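Local structure of magnesium transporter MgtE (Enterococcus faecalis, 2OUX) at residues Q44-Y55 against N74-M84; P86-A94 against A114-S122. The protein probably carries magnesium ions across the cell membrane, and is represented here by its cytosolic part, a helical N domain followed by paired CBS domains. All coordinates share one frame; numbering follows the deposited sequence.

In the fold
Both contacts lie in the helical MgtE intracellular N domain and follow each other along the chain, with centres about 17 Å apart. Contact 1 fastens helix 48-57 to helix 79-83 mainly through polar groups; contact 2 packs helix 86-93 on helix 110-118 through apolar ones. M84 joins them by lying against Y55 in the first and packing on A89 of the second, and Y55 O is 3.2 Å from Y88 OH, a probable hydrogen bond. Neither contact holds a magnesium ligand, but the magnesium-binding residues E72 and D103 lie not far off: the side chain of L93 is about 9 Å from each of theirs, and that of N74 about 9 Å from a bound magnesium ion.

Contact 1 (Q44-Y55 against N74-M84)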
loop_
_atom_site.group_PDB
_atom_site.type_symbol
_atom_site.label_atom_id
_atom_site.label_comp_id
_atom_site.label_asym_id
_atom_site.label_seq_id
_atom_site.Cartn_x
_atom_site.Cartn_y
_atom_site.Cartn_z
ATOM N N GLN A 44 -16.325 -13.457 -15.329
ATOM C CA GLN A 44 -15.619 -14.530 -16.017
ATOM C C GLN A 44 -16.331 -15.876 -15.900
ATOM O O GLN A 44 -15.844 -16.885 -16.400
ATOM C CB GLN A 44 -14.186 -14.640 -15.483
ATOM C CG GLN A 44 -13.297 -13.479 -15.906
ATOM C CD GLN A 44 -11.920 -13.519 -15.266
ATOM O OE1 GLN A 44 -11.124 -14.428 -15.515
ATOM N NE2 GLN A 44 -11.633 -12.528 -14.430
ATOM N N SER A 45 -17.481 -15.890 -15.234
ATOM C CA SER A 45 -18.242 -17.123 -15.078
ATOM C C SER A 45 -19.402 -17.123 -16.072
ATOM O O SER A 45 -19.886 -18.177 -16.481
ATOM C CB SER A 45 -18.802 -17.238 -13.659
ATOM O OG SER A 45 -19.873 -16.329 -13.458
ATOM N N LEU A 46 -19.831 -15.928 -16.462
ATOM C CA LEU A 46 -20.948 -15.765 -17.383
ATOM C C LEU A 46 -20.709 -16.318 -18.782
ATOM O O LEU A 46 -19.585 -16.286 -19.293
ATOM C CB LEU A 46 -21.313 -14.282 -17.510
ATOM C CG LEU A 46 -21.454 -13.469 -16.222
ATOM C CD1 LEU A 46 -21.988 -12.086 -16.554
ATOM C CD2 LEU A 46 -22.383 -14.190 -15.261
ATOM N N ASP A 47 -21.783 -16.819 -19.394
ATOM C CA ASP A 47 -21.724 -17.335 -20.753
ATOM C C ASP A 47 -21.748 -16.100 -21.645
ATOM O O ASP A 47 -21.931 -14.989 -21.153
ATOM C CB ASP A 47 -22.923 -18.257 -21.038
ATOM C CG ASP A 47 -24.277 -17.590 -20.772
ATOM O OD1 ASP A 47 -25.193 -18.285 -20.269
ATOM O OD2 ASP A 47 -24.439 -16.385 -21.078
ATOM N N GLU A 48 -21.564 -16.276 -22.945
ATOM C CA GLU A 48 -21.552 -15.131 -23.843
ATOM C C GLU A 48 -22.839 -14.313 -23.809
ATOM O O GLU A 48 -22.815 -13.095 -23.996
ATOM C CB GLU A 48 -21.276 -15.589 -25.272
ATOM C CG GLU A 48 -21.587 -14.532 -26.310
ATOM C CD GLU A 48 -21.251 -14.979 -27.716
ATOM O OE1 GLU A 48 -21.620 -16.120 -28.082
ATOM O OE2 GLU A 48 -20.627 -14.185 -28.457
ATOM N N LYS A 49 -23.957 -14.982 -23.563
ATOM C CA LYS A 49 -25.249 -14.306 -23.527
ATOM C C LYS A 49 -25.335 -13.313 -22.371
ATOM O O LYS A 49 -25.660 -12.140 -22.562
ATOM C CB LYS A 49 -26.374 -15.342 -23.415
ATOM C CG LYS A 49 -26.297 -16.429 -24.476
ATOM C CD LYS A 49 -27.321 -17.538 -24.248
ATOM C CE LYS A 49 -28.741 -17.095 -24.580
ATOM N NZ LYS A 49 -29.712 -18.230 -24.467
ATOM N N ASP A 50 -25.035 -13.787 -21.169
ATOM C CA ASP A 50 -25.090 -12.934 -19.996
ATOM C C ASP A 50 -24.062 -11.799 -20.028
ATOM O O ASP A 50 -24.302 -10.732 -19.470
ATOM C CB ASP A 50 -24.934 -13.782 -18.734
ATOM C CG ASP A 50 -26.045 -14.816 -18.590
ATOM O OD1 ASP A 50 -27.221 -14.457 -18.787
ATOM O OD2 ASP A 50 -25.753 -15.986 -18.273
ATOM N N ARG A 51 -22.926 -12.010 -20.688
ATOM C CA ARG A 51 -21.920 -10.952 -20.770
ATOM C C ARG A 51 -22.522 -9.775 -21.522
ATOM O O ARG A 51 -22.337 -8.616 -21.146
ATOM C CB ARG A 51 -20.670 -11.412 -21.524
ATOM C CG ARG A 51 -19.880 -12.525 -20.878
ATOM C CD ARG A 51 -18.547 -12.698 -21.605
ATOM N NE ARG A 51 -18.088 -14.081 -21.562
ATOM C CZ ARG A 51 -17.911 -14.838 -22.637
ATOM N NH1 ARG A 51 -18.150 -14.345 -23.844
ATOM N NH2 ARG A 51 -17.501 -16.092 -22.504
ATOM N N GLN A 52 -23.246 -10.089 -22.590
ATOM C CA GLN A 52 -23.887 -9.073 -23.413
ATOM C C GLN A 52 -24.828 -8.186 -22.599
ATOM O O GLN A 52 -24.782 -6.956 -22.709
ATOM C CB GLN A 52 -24.651 -9.739 -24.560
ATOM C CG GLN A 52 -23.756 -10.288 -25.663
ATOM C CD GLN A 52 -22.849 -9.219 -26.264
ATOM O OE1 GLN A 52 -23.229 -8.052 -26.367
ATOM N NE2 GLN A 52 -21.653 -9.620 -26.681
ATOM N N HIS A 53 -25.684 -8.810 -21.791
ATOM C CA HIS A 53 -26.617 -8.060 -20.951
ATOM C C HIS A 53 -25.810 -7.149 -20.058
ATOM O O HIS A 53 -26.137 -5.975 -19.880
ATOM C CB HIS A 53 -27.431 -8.994 -20.051
ATOM C CG HIS A 53 -28.434 -9.817 -20.781
ATOM N ND1 HIS A 53 -29.478 -9.272 -21.491
ATOM C CD2 HIS A 53 -28.566 -11.168 -20.904
ATOM C CE1 HIS A 53 -30.210 -10.237 -22.019
ATOM N NE2 HIS A 53 -29.671 -11.396 -21.672
ATOM N N LEU A 54 -24.746 -7.714 -19.496
ATOM C CA LEU A 54 -23.886 -6.979 -18.590
ATOM C C LEU A 54 -23.330 -5.711 -19.221
ATOM O O LEU A 54 -23.220 -4.686 -18.549
ATOM C CB LEU A 54 -22.768 -7.889 -18.090
ATOM C CG LEU A 54 -21.855 -7.313 -17.016
ATOM C CD1 LEU A 54 -21.198 -8.434 -16.264
ATOM C CD2 LEU A 54 -20.826 -6.411 -17.663
ATOM N N TYR A 55 -22.998 -5.773 -20.508
ATOM C CA TYR A 55 -22.476 -4.608 -21.219
ATOM C C TYR A 55 -23.554 -3.532 -21.320
ATOM O O TYR A 55 -23.251 -2.344 -21.423
ATOM C CB TYR A 55 -22.014 -5.001 -22.630
ATOM C CG TYR A 55 -20.905 -6.036 -22.659
ATOM C CD1 TYR A 55 -20.884 -7.041 -23.630
ATOM C CD2 TYR A 55 -19.879 -6.017 -21.710
ATOM C CE1 TYR A 55 -19.872 -8.002 -23.652
ATOM C CE2 TYR A 55 -18.860 -6.975 -21.725
ATOM C CZ TYR A 55 -18.862 -7.962 -22.694
ATOM O OH TYR A 55 -17.865 -8.912 -22.689
ATOM N N ASN A 74 -5.260 -13.583 -19.528
ATOM C CA ASN A 74 -6.437 -14.449 -19.451
ATOM C C ASN A 74 -6.441 -15.343 -20.684
ATOM O O ASN A 74 -6.468 -16.572 -20.594
ATOM C CB ASN A 74 -7.683 -13.569 -19.479
ATOM C CG ASN A 74 -8.959 -14.323 -19.148
ATOM O OD1 ASN A 74 -9.196 -14.696 -17.999
ATOM N ND2 ASN A 74 -9.796 -14.540 -20.156
ATOM N N GLU A 75 -6.433 -14.669 -21.830
ATOM C CA GLU A 75 -6.402 -15.251 -23.165
ATOM C C GLU A 75 -7.767 -15.292 -23.809
ATOM O O GLU A 75 -7.870 -15.400 -25.040
ATOM C CB GLU A 75 -5.749 -16.637 -23.175
ATOM C CG GLU A 75 -5.058 -16.929 -24.514
ATOM C CD GLU A 75 -4.049 -18.048 -24.423
ATOM O OE1 GLU A 75 -4.457 -19.153 -24.016
ATOM O OE2 GLU A 75 -2.861 -17.823 -24.756
ATOM N N ASN A 76 -8.813 -15.195 -22.990
ATOM C CA ASN A 76 -10.144 -15.175 -23.556
ATOM C C ASN A 76 -10.391 -13.711 -23.873
ATOM O O ASN A 76 -11.520 -13.318 -24.203
ATOM C CB ASN A 76 -11.231 -15.724 -22.613
ATOM C CG ASN A 76 -12.557 -15.942 -23.346
ATOM O OD1 ASN A 76 -12.650 -16.779 -24.249
ATOM N ND2 ASN A 76 -13.573 -15.165 -22.987
HETATM N N MSE A 77 -9.323 -12.905 -23.789
HETATM C CA MSE A 77 -9.443 -11.488 -24.122
HETATM C C MSE A 77 -9.700 -11.599 -25.605
HETATM O O MSE A 77 -10.320 -12.565 -26.046
HETATM C CB MSE A 77 -8.150 -10.681 -23.872
HETATM C CG MSE A 77 -7.711 -10.532 -22.406
HETATM SE SE MSE A 77 -8.842 -9.419 -21.283
HETATM C CE MSE A 77 -9.241 -10.756 -19.962
ATOM N N LYS A 78 -9.216 -10.650 -26.388
ATOM C CA LYS A 78 -9.456 -10.720 -27.820
ATOM C C LYS A 78 -10.966 -10.768 -28.089
ATOM O O LYS A 78 -11.546 -9.791 -28.574
ATOM C CB LYS A 78 -8.778 -11.964 -28.412
ATOM C CG LYS A 78 -7.257 -11.884 -28.473
ATOM C CD LYS A 78 -6.647 -13.070 -29.217
ATOM C CE LYS A 78 -5.127 -12.966 -29.244
ATOM N NZ LYS A 78 -4.488 -14.124 -29.922
ATOM N N ASP A 79 -11.602 -11.900 -27.782
ATOM C CA ASP A 79 -13.038 -12.013 -27.998
ATOM C C ASP A 79 -13.907 -11.303 -26.957
ATOM O O ASP A 79 -15.056 -10.977 -27.262
ATOM C CB ASP A 79 -13.489 -13.475 -28.156
ATOM C CG ASP A 79 -12.595 -14.454 -27.439
ATOM O OD1 ASP A 79 -12.263 -14.207 -26.265
ATOM O OD2 ASP A 79 -12.242 -15.483 -28.055
ATOM N N TYR A 80 -13.404 -11.066 -25.740
ATOM C CA TYR A 80 -14.223 -10.320 -24.776
ATOM C C TYR A 80 -14.432 -8.984 -25.464
ATOM O O TYR A 80 -15.548 -8.479 -25.568
ATOM C CB TYR A 80 -13.500 -10.043 -23.454
ATOM C CG TYR A 80 -13.526 -11.157 -22.434
ATOM C CD1 TYR A 80 -14.662 -11.946 -22.248
ATOM C CD2 TYR A 80 -12.415 -11.399 -21.621
ATOM C CE1 TYR A 80 -14.692 -12.945 -21.275
ATOM C CE2 TYR A 80 -12.436 -12.393 -20.644
ATOM C CZ TYR A 80 -13.573 -13.161 -20.478
ATOM O OH TYR A 80 -13.591 -14.139 -19.512
ATOM N N LEU A 81 -13.329 -8.421 -25.948
ATOM C CA LEU A 81 -13.367 -7.140 -26.630
ATOM C C LEU A 81 -14.088 -7.217 -27.975
ATOM O O LEU A 81 -14.809 -6.293 -28.349
ATOM C CB LEU A 81 -11.946 -6.614 -26.839
ATOM C CG LEU A 81 -11.044 -6.443 -25.612
ATOM C CD1 LEU A 81 -10.084 -5.287 -25.886
ATOM C CD2 LEU A 81 -11.864 -6.143 -24.362
ATOM N N ALA A 82 -13.889 -8.316 -28.697
ATOM C CA ALA A 82 -14.518 -8.502 -29.999
ATOM C C ALA A 82 -16.040 -8.465 -29.903
ATOM O O ALA A 82 -16.694 -7.766 -30.676
ATOM C CB ALA A 82 -14.069 -9.814 -30.609
ATOM N N GLU A 83 -16.597 -9.210 -28.948
ATOM C CA GLU A 83 -18.045 -9.257 -28.767
ATOM C C GLU A 83 -18.625 -7.892 -28.402
ATOM O O GLU A 83 -19.829 -7.668 -28.518
ATOM C CB GLU A 83 -18.419 -10.298 -27.702
ATOM C CG GLU A 83 -17.840 -10.049 -26.321
ATOM C CD GLU A 83 -18.044 -11.228 -25.378
ATOM O OE1 GLU A 83 -17.799 -12.378 -25.797
ATOM O OE2 GLU A 83 -18.435 -11.009 -24.212
HETATM N N MSE A 84 -17.772 -6.973 -27.972
HETATM C CA MSE A 84 -18.228 -5.634 -27.610
HETATM C C MSE A 84 -18.307 -4.764 -28.851
HETATM O O MSE A 84 -17.583 -4.993 -29.817
HETATM C CB MSE A 84 -17.256 -4.975 -26.630
HETATM C CG MSE A 84 -17.414 -5.365 -25.173
HETATM SE SE MSE A 84 -15.852 -4.840 -24.141
HETATM C CE MSE A 84 -16.047 -2.956 -24.151
#
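E83 OE2 is held by two residues one turn apart on helix 48-55: Y55 OH donates to it at 2.7 Å, and R51 NH1 adds a weak bond at 3.4 Å. The hydroxyl comes in on the anti side, and it also bonds to the hydroxyl of Y43. Arginine suits position 51 because its charge pairs with E83, in a salt bridge from NH1 to OE1 at 2.8 Å, guanidinium and carboxylate nearly coplanar. A long acid suits position 83, since its chain, extended beyond CG (chi2 -170°), carries the carboxylate as a knob into the hole between E48, R51, Q52 and Y55. E48 OE2 is 4.3 Å from E83 OE1, a like charge whose repulsion R51 probably eases. The R51 guanidinium stands nearly upright to the Y80 ring, with NE at the ring's edge and Y80 CE1 over one guanidinium face, while the backbone of D47 and E48 covers the other. Q52 NE2 donates to E83 O at 3.2 Å, from above the carbonyl plane. The Y55 ring also takes selenomethionine M84 on one face, CG 3.9 Å from its centroid (CH-pi) and SE farther above (Met-aromatic). Within the helical N domain, L54 and L81 pack on helix 60-67, and M84 on helix 86-93.

Contact 2 (P86-A94 against A114-S122); sequences PSYAADMLA and AKYLSLLSS
L93 and Y116 cross at about a right angle, the leucine laying CD1 against the base of the tyrosine, 3.7 Å from Y116 CB. A89 CB reaches the same ring obliquely, 3.9 Å from CE1, while K115 CG covers one face of it. Small residues suit helix 86-93 here: A90 CA comes within 5.4 Å of Y116 CA where the helix axes cross at -78°, and a methyl side chain allows this approach. L119 and L120 both meet A90 CB, from directions about a right angle apart. L119 does so with its own CB at 3.6 Å and sends CD1 on to P86 CB, also at 3.6 Å. In L120, CD1 is anti to CA (chi2 -176°), and CD2 is the branch that meets the helix, 3.7 Å from A90 CB and 3.9 Å from A94 CB. The alanine methyls let the L119 CB and the L120 CD2 methyl come in close. A water lies within hydrogen-bonding distance of D91 OD1 and L119 O and may bridge them. Around the contact, in the N domain, L93 packs on L104 and L105 of helix 98-107 and Y116 on L81 of helix 79-83, while helix 86-93 also turns M92 to F67 of helix 60-67.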
loop_
_atom_site.group_PDB
_atom_site.type_symbol
_atom_site.label_atom_id
_atom_site.label_comp_id
_atom_site.label_asym_id
_atom_site.label_seq_id
_atom_site.Cartn_x
_atom_site.Cartn_y
_atom_site.Cartn_z
ATOM N N PRO A 86 -17.238 -2.088 -31.022
ATOM C CA PRO A 86 -15.969 -1.369 -31.132
ATOM C C PRO A 86 -15.943 -0.036 -30.393
ATOM O O PRO A 86 -14.996 0.251 -29.666
ATOM C CB PRO A 86 -15.804 -1.211 -32.638
ATOM C CG PRO A 86 -16.336 -2.520 -33.145
ATOM C CD PRO A 86 -17.596 -2.719 -32.307
ATOM N N SER A 87 -16.977 0.777 -30.571
ATOM C CA SER A 87 -17.024 2.070 -29.905
ATOM C C SER A 87 -17.056 1.913 -28.385
ATOM O O SER A 87 -16.394 2.654 -27.661
ATOM C CB SER A 87 -18.248 2.859 -30.362
ATOM O OG SER A 87 -19.437 2.145 -30.076
ATOM N N TYR A 88 -17.833 0.945 -27.909
ATOM C CA TYR A 88 -17.956 0.687 -26.480
ATOM C C TYR A 88 -16.611 0.221 -25.915
ATOM O O TYR A 88 -16.172 0.701 -24.868
ATOM C CB TYR A 88 -19.026 -0.382 -26.241
ATOM C CG TYR A 88 -19.323 -0.679 -24.787
ATOM C CD1 TYR A 88 -20.101 0.187 -24.014
ATOM C CD2 TYR A 88 -18.864 -1.848 -24.196
ATOM C CE1 TYR A 88 -20.412 -0.116 -22.685
ATOM C CE2 TYR A 88 -19.162 -2.158 -22.876
ATOM C CZ TYR A 88 -19.939 -1.296 -22.126
ATOM O OH TYR A 88 -20.241 -1.630 -20.822
ATOM N N ALA A 89 -15.965 -0.713 -26.611
ATOM C CA ALA A 89 -14.667 -1.235 -26.184
ATOM C C ALA A 89 -13.644 -0.111 -26.067
ATOM O O ALA A 89 -12.934 0.002 -25.061
ATOM C CB ALA A 89 -14.171 -2.303 -27.168
ATOM N N ALA A 90 -13.581 0.728 -27.095
ATOM C CA ALA A 90 -12.643 1.840 -27.109
ATOM C C ALA A 90 -12.844 2.763 -25.906
ATOM O O ALA A 90 -11.883 3.137 -25.236
ATOM C CB ALA A 90 -12.783 2.630 -28.415
ATOM N N ASP A 91 -14.088 3.134 -25.633
ATOM C CA ASP A 91 -14.367 4.011 -24.501
ATOM C C ASP A 91 -13.921 3.374 -23.187
ATOM O O ASP A 91 -13.467 4.061 -22.263
ATOM C CB ASP A 91 -15.860 4.330 -24.428
ATOM C CG ASP A 91 -16.326 5.187 -25.580
ATOM O OD1 ASP A 91 -15.477 5.903 -26.154
ATOM O OD2 ASP A 91 -17.540 5.159 -25.899
HETATM N N MSE A 92 -14.058 2.055 -23.121
HETATM C CA MSE A 92 -13.696 1.291 -21.940
HETATM C C MSE A 92 -12.176 1.233 -21.788
HETATM O O MSE A 92 -11.661 1.304 -20.672
HETATM C CB MSE A 92 -14.299 -0.115 -22.046
HETATM C CG MSE A 92 -14.168 -0.967 -20.797
HETATM SE SE MSE A 92 -12.466 -1.873 -20.673
HETATM C CE MSE A 92 -13.020 -3.614 -21.315
ATOM N N LEU A 93 -11.461 1.110 -22.907
ATOM C CA LEU A 93 -10.002 1.065 -22.862
ATOM C C LEU A 93 -9.489 2.428 -22.420
ATOM O O LEU A 93 -8.496 2.523 -21.700
ATOM C CB LEU A 93 -9.413 0.715 -24.234
ATOM C CG LEU A 93 -9.442 -0.752 -24.681
ATOM C CD1 LEU A 93 -9.247 -0.829 -26.193
ATOM C CD2 LEU A 93 -8.363 -1.548 -23.946
ATOM N N ALA A 94 -10.188 3.475 -22.846
ATOM C CA ALA A 94 -9.814 4.840 -22.505
ATOM C C ALA A 94 -10.083 5.179 -21.038
ATOM O O ALA A 94 -9.587 6.184 -20.531
ATOM C CB ALA A 94 -10.558 5.821 -23.401
ATOM N N ALA A 114 -4.652 -1.685 -33.294
ATOM C CA ALA A 114 -4.699 -0.441 -34.057
ATOM C C ALA A 114 -6.133 0.027 -34.245
ATOM O O ALA A 114 -6.421 1.221 -34.172
ATOM C CB ALA A 114 -4.034 -0.625 -35.416
ATOM N N LYS A 115 -7.033 -0.920 -34.482
ATOM C CA LYS A 115 -8.433 -0.584 -34.699
ATOM C C LYS A 115 -9.052 0.106 -33.476
ATOM O O LYS A 115 -9.690 1.151 -33.611
ATOM C CB LYS A 115 -9.227 -1.847 -35.076
ATOM C CG LYS A 115 -9.891 -2.564 -33.918
ATOM C CD LYS A 115 -11.405 -2.365 -33.941
ATOM C CE LYS A 115 -12.069 -3.292 -34.948
ATOM N NZ LYS A 115 -11.799 -4.730 -34.623
ATOM N N TYR A 116 -8.859 -0.466 -32.286
ATOM C CA TYR A 116 -9.409 0.131 -31.071
ATOM C C TYR A 116 -8.719 1.454 -30.807
ATOM O O TYR A 116 -9.347 2.434 -30.414
ATOM C CB TYR A 116 -9.212 -0.789 -29.867
ATOM C CG TYR A 116 -9.982 -2.081 -29.947
ATOM C CD1 TYR A 116 -11.357 -2.086 -30.179
ATOM C CD2 TYR A 116 -9.336 -3.306 -29.801
ATOM C CE1 TYR A 116 -12.072 -3.285 -30.264
ATOM C CE2 TYR A 116 -10.038 -4.504 -29.881
ATOM C CZ TYR A 116 -11.404 -4.488 -30.119
ATOM O OH TYR A 116 -12.090 -5.676 -30.237
ATOM N N LEU A 117 -7.416 1.468 -31.036
ATOM C CA LEU A 117 -6.608 2.657 -30.836
ATOM C C LEU A 117 -7.063 3.761 -31.790
ATOM O O LEU A 117 -7.019 4.943 -31.457
ATOM C CB LEU A 117 -5.145 2.305 -31.085
ATOM C CG LEU A 117 -4.049 3.218 -30.551
ATOM C CD1 LEU A 117 -4.261 3.504 -29.064
ATOM C CD2 LEU A 117 -2.718 2.532 -30.783
ATOM N N SER A 118 -7.508 3.367 -32.978
ATOM C CA SER A 118 -7.970 4.332 -33.964
ATOM C C SER A 118 -9.286 4.972 -33.523
ATOM O O SER A 118 -9.554 6.132 -33.829
ATOM C CB SER A 118 -8.167 3.653 -35.321
ATOM O OG SER A 118 -9.301 2.801 -35.307
ATOM N N LEU A 119 -10.097 4.209 -32.797
ATOM C CA LEU A 119 -11.394 4.689 -32.325
ATOM C C LEU A 119 -11.305 5.749 -31.228
ATOM O O LEU A 119 -12.326 6.310 -30.822
ATOM C CB LEU A 119 -12.226 3.503 -31.823
ATOM C CG LEU A 119 -12.534 2.435 -32.877
ATOM C CD1 LEU A 119 -13.130 1.199 -32.232
ATOM C CD2 LEU A 119 -13.485 3.013 -33.902
ATOM N N LEU A 120 -10.089 6.028 -30.758
ATOM C CA LEU A 120 -9.886 7.010 -29.695
ATOM C C LEU A 120 -9.413 8.359 -30.206
ATOM O O LEU A 120 -8.659 8.437 -31.174
ATOM C CB LEU A 120 -8.860 6.502 -28.682
ATOM C CG LEU A 120 -9.116 5.199 -27.931
ATOM C CD1 LEU A 120 -7.988 4.994 -26.934
ATOM C CD2 LEU A 120 -10.458 5.247 -27.216
ATOM N N SER A 121 -9.844 9.420 -29.534
ATOM C CA SER A 121 -9.436 10.768 -29.907
ATOM C C SER A 121 -7.964 10.932 -29.532
ATOM O O SER A 121 -7.340 10.012 -28.993
ATOM C CB SER A 121 -10.267 11.818 -29.162
ATOM O OG SER A 121 -9.753 12.061 -27.863
ATOM N N SER A 122 -7.418 12.112 -29.803
ATOM C CA SER A 122 -6.023 12.386 -29.502
ATOM C C SER A 122 -5.763 12.400 -27.998
ATOM O O SER A 122 -4.783 11.828 -27.523
ATOM C CB SER A 122 -5.613 13.729 -30.111
ATOM O OG SER A 122 -4.237 13.982 -29.893
HETATM O O HOH W 1 -13.770 6.839 -28.235
#